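PDB 4XT0: protein LigF from Sphingobium sp. SYK-6, which cleaves beta-aryl ether bonds during lignin breakdown, as a glutathione-binding beta-etherase of the glutathione S-transferase superfamily. Local coordinates for residues Thr103-Asp107 with Glu108-Trp112; Asp165-Phe168 with Arg169-Gly172. One frame throughout, in Å; residues are numbered along the deposited sequence.

Interaction 1 (Thr103-Asp107 with Glu108-Trp112)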
ATOM      1  N   THR A 103      -1.125   8.432  -2.168  1.00 14.38           N
ATOM      2  CA  THR A 103       0.213   7.896  -1.945  1.00 15.99           C
ATOM      3  C   THR A 103       0.144   6.372  -1.827  1.00 17.06           C
ATOM      4  O   THR A 103       1.027   5.673  -2.306  1.00 16.47           O
ATOM      5  CB  THR A 103       0.914   8.523  -0.698  1.00 17.65           C
ATOM      6  OG1 THR A 103       0.167   8.271   0.498  1.00 15.04           O
ATOM      7  CG2 THR A 103       1.117  10.045  -0.885  1.00 13.43           C
ATOM      8  N   LYS A 104      -0.904   5.845  -1.208  1.00 15.06           N
ATOM      9  CA  LYS A 104      -1.006   4.399  -1.080  1.00 14.71           C
ATOM     10  C   LYS A 104      -1.376   3.781  -2.434  1.00 22.77           C
ATOM     11  O   LYS A 104      -1.016   2.644  -2.720  1.00 19.09           O
ATOM     12  CB  LYS A 104      -2.013   4.014   0.013  1.00 14.48           C
ATOM     13  CG  LYS A 104      -3.495   4.095  -0.409  1.00 19.63           C
ATOM     14  CD  LYS A 104      -4.382   4.111   0.851  1.00 22.49           C
ATOM     15  CE  LYS A 104      -4.240   2.816   1.675  1.00 17.18           C
ATOM     16  NZ  LYS A 104      -4.886   1.642   0.944  1.00 18.34           N
ATOM     17  N   TRP A 105      -2.057   4.542  -3.286  1.00 15.38           N
ATOM     18  CA  TRP A 105      -2.355   4.058  -4.626  1.00 20.08           C
ATOM     19  C   TRP A 105      -1.071   3.922  -5.455  1.00 17.33           C
ATOM     20  O   TRP A 105      -0.958   3.029  -6.281  1.00 22.14           O
ATOM     21  CB  TRP A 105      -3.343   4.985  -5.319  1.00 16.86           C
ATOM     22  CG  TRP A 105      -3.676   4.605  -6.718  1.00 20.61           C
ATOM     23  CD1 TRP A 105      -4.526   3.619  -7.131  1.00 25.41           C
ATOM     24  CD2 TRP A 105      -3.193   5.250  -7.894  1.00 23.01           C
ATOM     25  NE1 TRP A 105      -4.593   3.602  -8.508  1.00 24.43           N
ATOM     26  CE2 TRP A 105      -3.788   4.597  -9.001  1.00 26.59           C
ATOM     27  CE3 TRP A 105      -2.314   6.311  -8.132  1.00 18.01           C
ATOM     28  CZ2 TRP A 105      -3.521   4.968 -10.319  1.00 28.01           C
ATOM     29  CZ3 TRP A 105      -2.057   6.686  -9.444  1.00 20.27           C
ATOM     30  CH2 TRP A 105      -2.661   6.014 -10.519  1.00 29.09           C
ATOM     31  N   VAL A 106      -0.104   4.799  -5.222  1.00 18.01           N
ATOM     32  CA  VAL A 106       1.201   4.617  -5.846  1.00 20.56           C
ATOM     33  C   VAL A 106       1.820   3.310  -5.371  1.00 23.32           C
ATOM     34  O   VAL A 106       2.270   2.508  -6.194  1.00 20.35           O
ATOM     35  CB  VAL A 106       2.163   5.779  -5.550  1.00 19.54           C
ATOM     36  CG1 VAL A 106       3.577   5.454  -6.067  1.00 19.31           C
ATOM     37  CG2 VAL A 106       1.654   7.037  -6.182  1.00 16.45           C
ATOM     38  N   ASP A 107       1.794   3.079  -4.051  1.00 20.74           N
ATOM     39  CA  ASP A 107       2.358   1.852  -3.453  1.00 18.54           C
ATOM     40  C   ASP A 107       1.649   0.560  -3.846  1.00 24.79           C
ATOM     41  O   ASP A 107       2.267  -0.507  -3.857  1.00 26.29           O
ATOM     42  CB  ASP A 107       2.357   1.946  -1.913  1.00 16.67           C
ATOM     43  CG  ASP A 107       3.466   2.849  -1.374  1.00 24.92           C
ATOM     44  OD1 ASP A 107       4.570   2.890  -1.967  1.00 25.06           O
ATOM     45  OD2 ASP A 107       3.243   3.527  -0.351  1.00 16.66           O
ATOM     46  N   GLU A 108       0.355   0.633  -4.137  1.00 20.93           N
ATOM     47  CA  GLU A 108      -0.427  -0.586  -4.338  1.00 19.98           C
ATOM     48  C   GLU A 108      -0.781  -0.863  -5.791  1.00 21.47           C
ATOM     49  O   GLU A 108      -1.282  -1.936  -6.102  1.00 27.17           O
ATOM     50  CB  GLU A 108      -1.716  -0.517  -3.511  1.00 22.11           C
ATOM     51  CG  GLU A 108      -1.434  -0.381  -2.008  1.00 24.85           C
ATOM     52  CD  GLU A 108      -2.628   0.097  -1.198  1.00 24.74           C
ATOM     53  OE1 GLU A 108      -3.770  -0.128  -1.650  1.00 25.95           O
ATOM     54  OE2 GLU A 108      -2.414   0.683  -0.098  1.00 23.40           O
ATOM     55  N   TYR A 109      -0.562   0.104  -6.675  1.00 22.10           N
ATOM     56  CA  TYR A 109      -0.984  -0.072  -8.075  1.00 25.05           C
ATOM     57  C   TYR A 109      -0.013   0.549  -9.083  1.00 22.62           C
ATOM     58  O   TYR A 109       0.568  -0.151  -9.907  1.00 23.97           O
ATOM     59  CB  TYR A 109      -2.392   0.518  -8.251  1.00 22.76           C
ATOM     60  CG  TYR A 109      -3.104   0.136  -9.538  1.00 30.44           C
ATOM     61  CD1 TYR A 109      -3.948  -0.970  -9.587  1.00 35.55           C
ATOM     62  CD2 TYR A 109      -2.949   0.893 -10.699  1.00 25.16           C
ATOM     63  CE1 TYR A 109      -4.618  -1.326 -10.782  1.00 29.05           C
ATOM     64  CE2 TYR A 109      -3.615   0.556 -11.881  1.00 27.23           C
ATOM     65  CZ  TYR A 109      -4.446  -0.550 -11.913  1.00 29.05           C
ATOM     66  OH  TYR A 109      -5.103  -0.882 -13.077  1.00 36.09           O
ATOM     67  N   PHE A 110       0.165   1.869  -9.000  1.00 22.62           N
ATOM     68  CA  PHE A 110       0.851   2.631 -10.048  1.00 25.78           C
ATOM     69  C   PHE A 110       2.339   2.284 -10.148  1.00 25.59           C
ATOM     70  O   PHE A 110       2.859   2.077 -11.248  1.00 23.14           O
ATOM     71  CB  PHE A 110       0.660   4.145  -9.797  1.00 29.98           C
ATOM     72  CG  PHE A 110       1.233   5.045 -10.881  1.00 25.26           C
ATOM     73  CD1 PHE A 110       1.403   4.593 -12.182  1.00 21.35           C
ATOM     74  CD2 PHE A 110       1.605   6.352 -10.579  1.00 21.35           C
ATOM     75  CE1 PHE A 110       1.936   5.417 -13.152  1.00 27.76           C
ATOM     76  CE2 PHE A 110       2.136   7.193 -11.552  1.00 25.19           C
ATOM     77  CZ  PHE A 110       2.306   6.725 -12.843  1.00 24.93           C
ATOM     78  N   CYS A 111       3.032   2.232  -9.014  1.00 24.03           N
ATOM     79  CA  CYS A 111       4.458   1.937  -9.052  1.00 23.23           C
ATOM     80  C   CYS A 111       4.718   0.570  -9.681  1.00 25.73           C
ATOM     81  O   CYS A 111       5.626   0.421 -10.485  1.00 25.31           O
ATOM     82  CB  CYS A 111       5.079   1.975  -7.653  1.00 21.69           C
ATOM     83  SG  CYS A 111       6.831   1.477  -7.651  1.00 35.39           S
ATOM     84  N   TRP A 112       3.904  -0.419  -9.336  1.00 23.18           N
ATOM     85  CA  TRP A 112       4.218  -1.787  -9.728  1.00 26.97           C
ATOM     86  C   TRP A 112       4.022  -2.104 -11.213  1.00 32.14           C
ATOM     87  O   TRP A 112       4.796  -2.888 -11.786  1.00 30.03           O
ATOM     88  CB  TRP A 112       3.416  -2.766  -8.856  1.00 34.50           C
ATOM     89  CG  TRP A 112       3.713  -2.599  -7.391  1.00 57.16           C
ATOM     90  CD1 TRP A 112       2.806  -2.580  -6.372  1.00 68.91           C
ATOM     91  CD2 TRP A 112       5.005  -2.385  -6.781  1.00 68.67           C
ATOM     92  NE1 TRP A 112       3.446  -2.393  -5.171  1.00 75.49           N
ATOM     93  CE2 TRP A 112       4.793  -2.266  -5.394  1.00 75.24           C
ATOM     94  CE3 TRP A 112       6.316  -2.295  -7.273  1.00 74.18           C
ATOM     95  CZ2 TRP A 112       5.841  -2.057  -4.491  1.00 79.17           C
ATOM     96  CZ3 TRP A 112       7.355  -2.082  -6.376  1.00 77.60           C
ATOM     97  CH2 TRP A 112       7.110  -1.969  -5.002  1.00 76.91           C
TER
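W105 carries the aromatic part of this contact between neighbouring turns of helix 93-121. Its indole takes two methylene groups over one face: F110 CB sits 3.9 Å from the centroid of the six-membered ring and only 18° off the ring normal, while Y109 CB lies 4.1 Å from the centroid of the five-membered ring; both are CH-pi contacts. The Y109 and F110 rings are near parallel to the indole, yet both centroid separations are 5.4 Å and the rings barely overlap, so the cluster rests on the methylenes more than on stacking. In W105 the CG atom stands opposite the backbone N (chi1 178°), which swings the indole along the helix toward the following turn.

The backbone widens where these two consecutive residues meet the ring. W105 O accepts a nearly straight bond from F110 N at 3.2 Å, in the carbonyl plane, and C111 N reaches V106 O at 2.9 Å. Both are i to i+5 pairs of a wider pi-type turn, whereas the i to i+4 bonds of E108 N and Y109 N are weak.

K104 and E108 form a salt bridge: K104 NZ donates to the syn lone pair of E108 OE2 at 2.8 Å. K104 bends at chi3 and chi4 to bring the ammonium back to the carboxylate, and NZ also pairs with E69 of the second subunit.

D107, whose side chain is about 4 Å from bound glutathione, hydrogen-bonds T71 through OD2 and forms a salt bridge with K19 through OD1. The chemistry thus divides round the helix: an ion pair reaching the dimer interface, an aromatic cluster, and an acidic side chain held by T71 and K19 beside the glutathione pocket.

Interaction 2 (Asp165-Phe168 with Arg169-Gly172)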
ATOM      1  N   ASP A 165       1.554  -7.736 -21.189  1.00 48.76           N
ATOM      2  CA  ASP A 165       0.328  -7.154 -21.729  1.00 53.24           C
ATOM      3  C   ASP A 165      -0.549  -6.576 -20.619  1.00 48.39           C
ATOM      4  O   ASP A 165      -1.060  -5.459 -20.723  1.00 52.28           O
ATOM      5  CB  ASP A 165      -0.470  -8.200 -22.509  1.00 60.15           C
ATOM      6  CG  ASP A 165       0.364  -8.917 -23.557  1.00 67.09           C
ATOM      7  OD1 ASP A 165       1.380  -8.343 -24.007  1.00 71.04           O
ATOM      8  OD2 ASP A 165      -0.006 -10.054 -23.928  1.00 59.48           O
ATOM      9  N   GLU A 166      -0.726  -7.351 -19.559  1.00 46.51           N
ATOM     10  CA  GLU A 166      -1.581  -6.921 -18.464  1.00 46.71           C
ATOM     11  C   GLU A 166      -0.985  -5.691 -17.762  1.00 49.88           C
ATOM     12  O   GLU A 166      -1.707  -4.744 -17.427  1.00 39.69           O
ATOM     13  CB  GLU A 166      -1.794  -8.068 -17.477  1.00 45.54           C
ATOM     14  CG  GLU A 166      -2.369  -7.657 -16.138  1.00 54.74           C
ATOM     15  CD  GLU A 166      -3.822  -7.205 -16.214  1.00 52.88           C
ATOM     16  OE1 GLU A 166      -4.404  -7.218 -17.320  1.00 51.97           O
ATOM     17  OE2 GLU A 166      -4.388  -6.826 -15.163  1.00 52.01           O
ATOM     18  N   GLU A 167       0.334  -5.700 -17.572  1.00 44.84           N
ATOM     19  CA  GLU A 167       1.013  -4.603 -16.890  1.00 42.46           C
ATOM     20  C   GLU A 167       0.858  -3.302 -17.656  1.00 36.72           C
ATOM     21  O   GLU A 167       0.625  -2.240 -17.053  1.00 34.62           O
ATOM     22  CB  GLU A 167       2.494  -4.923 -16.694  1.00 42.30           C
ATOM     23  CG  GLU A 167       2.760  -6.029 -15.679  1.00 44.66           C
ATOM     24  CD  GLU A 167       1.974  -5.859 -14.395  1.00 46.17           C
ATOM     25  OE1 GLU A 167       2.042  -4.775 -13.788  1.00 49.94           O
ATOM     26  OE2 GLU A 167       1.276  -6.809 -13.989  1.00 49.99           O
ATOM     27  N   PHE A 168       0.994  -3.387 -18.979  1.00 38.52           N
ATOM     28  CA  PHE A 168       0.772  -2.248 -19.862  1.00 38.15           C
ATOM     29  C   PHE A 168      -0.641  -1.691 -19.716  1.00 45.44           C
ATOM     30  O   PHE A 168      -0.808  -0.473 -19.655  1.00 38.98           O
ATOM     31  CB  PHE A 168       1.040  -2.621 -21.335  1.00 42.91           C
ATOM     32  CG  PHE A 168       2.427  -2.285 -21.791  1.00 49.72           C
ATOM     33  CD1 PHE A 168       2.852  -0.962 -21.826  1.00 51.86           C
ATOM     34  CD2 PHE A 168       3.313  -3.281 -22.169  1.00 60.87           C
ATOM     35  CE1 PHE A 168       4.139  -0.634 -22.233  1.00 54.48           C
ATOM     36  CE2 PHE A 168       4.605  -2.961 -22.587  1.00 66.24           C
ATOM     37  CZ  PHE A 168       5.017  -1.635 -22.617  1.00 62.16           C
ATOM     38  N   ARG A 169      -1.659  -2.560 -19.663  1.00 47.78           N
ATOM     39  CA  ARG A 169      -3.035  -2.079 -19.478  1.00 39.46           C
ATOM     40  C   ARG A 169      -3.204  -1.291 -18.184  1.00 36.82           C
ATOM     41  O   ARG A 169      -3.919  -0.290 -18.147  1.00 36.59           O
ATOM     42  CB  ARG A 169      -4.061  -3.215 -19.472  1.00 46.56           C
ATOM     43  CG  ARG A 169      -5.492  -2.645 -19.523  1.00 55.49           C
ATOM     44  CD  ARG A 169      -6.578  -3.529 -18.934  1.00 54.02           C
ATOM     45  NE  ARG A 169      -6.723  -3.359 -17.497  1.00 58.15           N
ATOM     46  CZ  ARG A 169      -6.442  -4.317 -16.629  1.00 57.35           C
ATOM     47  NH1 ARG A 169      -6.019  -5.486 -17.083  1.00 59.97           N
ATOM     48  NH2 ARG A 169      -6.582  -4.113 -15.327  1.00 39.44           N
ATOM     49  N   LYS A 170      -2.572  -1.753 -17.112  1.00 35.53           N
ATOM     50  CA  LYS A 170      -2.685  -1.065 -15.833  1.00 33.12           C
ATOM     51  C   LYS A 170      -1.987   0.301 -15.865  1.00 31.17           C
ATOM     52  O   LYS A 170      -2.435   1.255 -15.218  1.00 29.66           O
ATOM     53  CB  LYS A 170      -2.126  -1.942 -14.715  1.00 32.51           C
ATOM     54  CG  LYS A 170      -3.094  -3.032 -14.271  1.00 34.17           C
ATOM     55  CD  LYS A 170      -2.423  -4.384 -14.184  1.00 44.69           C
ATOM     56  CE  LYS A 170      -1.655  -4.541 -12.897  1.00 48.91           C
ATOM     57  NZ  LYS A 170      -0.953  -5.851 -12.814  1.00 57.28           N
ATOM     58  N   VAL A 171      -0.901   0.403 -16.628  1.00 31.40           N
ATOM     59  CA  VAL A 171      -0.257   1.698 -16.806  1.00 36.26           C
ATOM     60  C   VAL A 171      -1.267   2.652 -17.446  1.00 30.46           C
ATOM     61  O   VAL A 171      -1.405   3.799 -17.020  1.00 29.52           O
ATOM     62  CB  VAL A 171       1.033   1.611 -17.677  1.00 39.57           C
ATOM     63  CG1 VAL A 171       1.585   3.000 -17.954  1.00 34.20           C
ATOM     64  CG2 VAL A 171       2.090   0.767 -16.986  1.00 30.21           C
ATOM     65  N   GLY A 172      -1.982   2.165 -18.456  1.00 32.70           N
ATOM     66  CA  GLY A 172      -3.008   2.954 -19.105  1.00 33.69           C
ATOM     67  C   GLY A 172      -4.066   3.402 -18.116  1.00 32.85           C
ATOM     68  O   GLY A 172      -4.424   4.577 -18.085  1.00 36.66           O
TER
HETATM   69  O   HOH W   1      -3.304  -7.677 -13.009  1.00 49.71           O
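E167 and K170 lie side by side and point the same way, one turn apart on helix 161-182. K170 NZ meets E167 OE2 at 2.7 Å, approaching on the syn side but 32° out of the carboxylate plane. Bends at chi2 and chi3 of K170 fold the chain back toward the preceding turn, and E167 is itself bent at chi2.

E166 crosses the same lysine at a slant. Its OE2 lies 3.3 Å from K170 CD, so the carboxylate rests against the aliphatic part of the chain, while its distance to K170 NZ is 4.3 Å. One water closes that interval: it donates to E166 OE2 at 2.6 Å and accepts from K170 NZ at 3.0 Å. With an alanine here in place of K170, the E167 carboxylate is likely to lose its ion-pair mate and the bridging water one of its partners.

R169 runs alongside E166, the guanidinium and carboxylate planes turned 55° apart. They form a salt bridge, although its exact geometry is doubtful because R169 NH1 and E166 OE1 are modelled too close. R169 NH2 also pairs with E147 of the second subunit.

Beneath the charges, ordinary i to i+4 bonds continue the helix, as from G172 N to F168 O at 3.1 Å. Two acids and two bases therefore share one helical surface, where direct and water-mediated links are likely to offset their charges.

How the interactions relate
Interaction 1 comes first along the chain, on helix 93-121, and interaction 2 follows on helix 161-182; both helices belong to the C-terminal, all-helical part of the glutathione S-transferase fold. Their centres are 14 Å apart, and they touch directly: Y109 OH lies 3.2 Å from K170 CG, a packing contact. Interaction 1 is nearer the chain's centre, its own centre about 10 Å from it against 18 Å for interaction 2. Both reach the second subunit, where E147 hydrogen-bonds Y109 and forms a salt bridge with R169. That shared residue ties the two helices to one point on the dimer partner.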